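Acetyltransferase (Vibrio fischeri, PDB 3JVN) probably transfers an acyl group, most likely acetyl from acetyl-CoA, as expected of a GNAT-family acetyltransferase. Local coordinates at residues Y59-D64 / E103-Q108. Numbering follows the deposited sequence.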
loop_
_atom_site.group_PDB
_atom_site.type_symbol
_atom_site.label_atom_id
_atom_site.label_comp_id
_atom_site.label_asym_id
_atom_site.label_seq_id
_atom_site.Cartn_x
_atom_site.Cartn_y
_atom_site.Cartn_z
ATOM N N TYR A 59 3.186 -20.760 -6.588
ATOM C CA TYR A 59 2.850 -21.519 -7.778
ATOM C C TYR A 59 4.125 -21.935 -8.483
ATOM O O TYR A 59 5.139 -21.240 -8.407
ATOM C CB TYR A 59 1.975 -20.689 -8.707
ATOM C CG TYR A 59 0.672 -20.302 -8.070
ATOM C CD1 TYR A 59 -0.373 -21.226 -7.947
ATOM C CD2 TYR A 59 0.476 -19.017 -7.588
ATOM C CE1 TYR A 59 -1.579 -20.867 -7.355
ATOM C CE2 TYR A 59 -0.722 -18.653 -7.002
ATOM C CZ TYR A 59 -1.745 -19.569 -6.891
ATOM O OH TYR A 59 -2.941 -19.186 -6.332
ATOM N N VAL A 60 4.071 -23.086 -9.149
ATOM C CA VAL A 60 5.220 -23.608 -9.882
ATOM C C VAL A 60 4.875 -23.918 -11.341
ATOM O O VAL A 60 3.718 -24.182 -11.680
ATOM C CB VAL A 60 5.784 -24.909 -9.215
ATOM C CG1 VAL A 60 6.468 -24.573 -7.892
ATOM C CG2 VAL A 60 4.658 -25.921 -8.998
ATOM N N ALA A 61 5.892 -23.861 -12.197
ATOM C CA ALA A 61 5.754 -24.164 -13.617
ATOM C C ALA A 61 6.403 -25.538 -13.816
ATOM O O ALA A 61 7.603 -25.698 -13.587
ATOM C CB ALA A 61 6.471 -23.112 -14.452
ATOM N N GLU A 62 5.611 -26.528 -14.221
ATOM C CA GLU A 62 6.119 -27.883 -14.428
ATOM C C GLU A 62 6.131 -28.188 -15.921
ATOM O O GLU A 62 5.096 -28.128 -16.583
ATOM C CB GLU A 62 5.227 -28.897 -13.684
ATOM C CG GLU A 62 5.977 -29.987 -12.900
ATOM C CD GLU A 62 5.054 -30.839 -12.029
ATOM O OE1 GLU A 62 5.566 -31.662 -11.236
ATOM O OE2 GLU A 62 3.816 -30.696 -12.136
HETATM N N MSE A 63 7.307 -28.501 -16.453
HETATM C CA MSE A 63 7.421 -28.810 -17.871
HETATM C C MSE A 63 7.021 -30.260 -18.130
HETATM O O MSE A 63 5.886 -30.539 -18.525
HETATM C CB MSE A 63 8.849 -28.562 -18.364
HETATM C CG MSE A 63 9.033 -28.787 -19.861
HETATM SE SE MSE A 63 7.770 -27.778 -20.940
HETATM C CE MSE A 63 8.877 -26.246 -21.386
ATOM N N ASP A 64 7.954 -31.179 -17.903
ATOM C CA ASP A 64 7.688 -32.597 -18.116
ATOM C C ASP A 64 7.212 -33.230 -16.816
ATOM O O ASP A 64 6.075 -33.688 -16.709
ATOM C CB ASP A 64 8.956 -33.300 -18.617
ATOM C CG ASP A 64 8.809 -33.817 -20.038
ATOM O OD1 ASP A 64 7.974 -34.722 -20.245
ATOM O OD2 ASP A 64 9.514 -33.315 -20.944
ATOM N N GLU A 103 10.758 -17.605 -22.501
ATOM C CA GLU A 103 9.764 -18.548 -23.005
ATOM C C GLU A 103 8.355 -18.236 -22.495
ATOM O O GLU A 103 7.425 -19.021 -22.690
ATOM C CB GLU A 103 10.177 -19.972 -22.616
ATOM C CG GLU A 103 9.368 -21.084 -23.266
ATOM C CD GLU A 103 10.103 -22.409 -23.229
ATOM O OE1 GLU A 103 9.545 -23.423 -23.705
ATOM O OE2 GLU A 103 11.249 -22.430 -22.727
ATOM N N GLY A 104 8.211 -17.085 -21.840
ATOM C CA GLY A 104 6.916 -16.665 -21.329
ATOM C C GLY A 104 6.437 -17.379 -20.079
ATOM O O GLY A 104 5.274 -17.244 -19.695
ATOM N N VAL A 105 7.323 -18.140 -19.444
ATOM C CA VAL A 105 6.974 -18.864 -18.230
ATOM C C VAL A 105 6.721 -17.891 -17.072
ATOM O O VAL A 105 5.938 -18.177 -16.164
ATOM C CB VAL A 105 8.091 -19.855 -17.853
ATOM C CG1 VAL A 105 7.646 -20.725 -16.690
ATOM C CG2 VAL A 105 8.437 -20.707 -19.058
ATOM N N ALA A 106 7.381 -16.738 -17.115
ATOM C CA ALA A 106 7.201 -15.725 -16.083
ATOM C C ALA A 106 5.772 -15.181 -16.147
ATOM O O ALA A 106 5.085 -15.133 -15.127
ATOM C CB ALA A 106 8.200 -14.597 -16.273
ATOM N N GLU A 107 5.327 -14.785 -17.347
ATOM C CA GLU A 107 3.975 -14.248 -17.538
ATOM C C GLU A 107 2.918 -15.235 -17.084
ATOM O O GLU A 107 1.948 -14.841 -16.445
ATOM C CB GLU A 107 3.714 -13.861 -19.014
ATOM C CG GLU A 107 2.245 -13.422 -19.305
ATOM C CD GLU A 107 2.055 -12.569 -20.583
ATOM O OE1 GLU A 107 2.549 -11.413 -20.629
ATOM O OE2 GLU A 107 1.390 -13.047 -21.538
ATOM N N GLN A 108 3.091 -16.512 -17.403
ATOM C CA GLN A 108 2.101 -17.494 -16.985
ATOM C C GLN A 108 2.106 -17.697 -15.466
ATOM O O GLN A 108 1.139 -18.215 -14.904
ATOM C CB GLN A 108 2.301 -18.819 -17.732
ATOM C CG GLN A 108 3.730 -19.294 -17.813
ATOM C CD GLN A 108 3.922 -20.402 -18.838
ATOM O OE1 GLN A 108 3.570 -20.250 -20.010
ATOM N NE2 GLN A 108 4.497 -21.518 -18.403
#
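Carboxylate oxygen OE1 of Glu103 is the polar side-chain atom that comes nearest the opposite segment, and it meets a methyl group: CE of Met63, a selenomethionine, lies 3.7 Å from it, a van der Waals approach. The two side chains approach from opposite directions and differ in shape. Glu103 runs out extended beyond CG, whereas Met63 folds at chi2 (54°) and chi3 (97°), a double bend that swings CE back toward the carboxylate.

Deeper in, the contact is purely apolar. Ala61, next to last in strand 56-62, points its methyl at Val105, whose CG1 comes within 3.5 Å of Ala61 CB. Setting CG1 anti to the backbone N of Val105 (chi1 -173°) makes it the branch that meets this methyl. Ala61 CA and Val105 CA are 7.1 Å apart. Ile68 of the adjoining strand and Pro3 also touch Val105, completing a small hydrophobic patch. The contact is slight, burying 123 Å² over its two sides together.

Gly104 adopts a positive phi just ahead of Val105, and its carbonyl O accepts Gln108 N at 3.2 Å. This sequence matches the end of the Q/R-x-x-G-x-G/A signature, with Gly104-Val105-Ala106 as its last three residues; in GNAT relatives that loop and the adjoining helix bind the acetyl-CoA pyrophosphate, so the contact packs against the central sheet a helix that is likely to border the acetyl-CoA site.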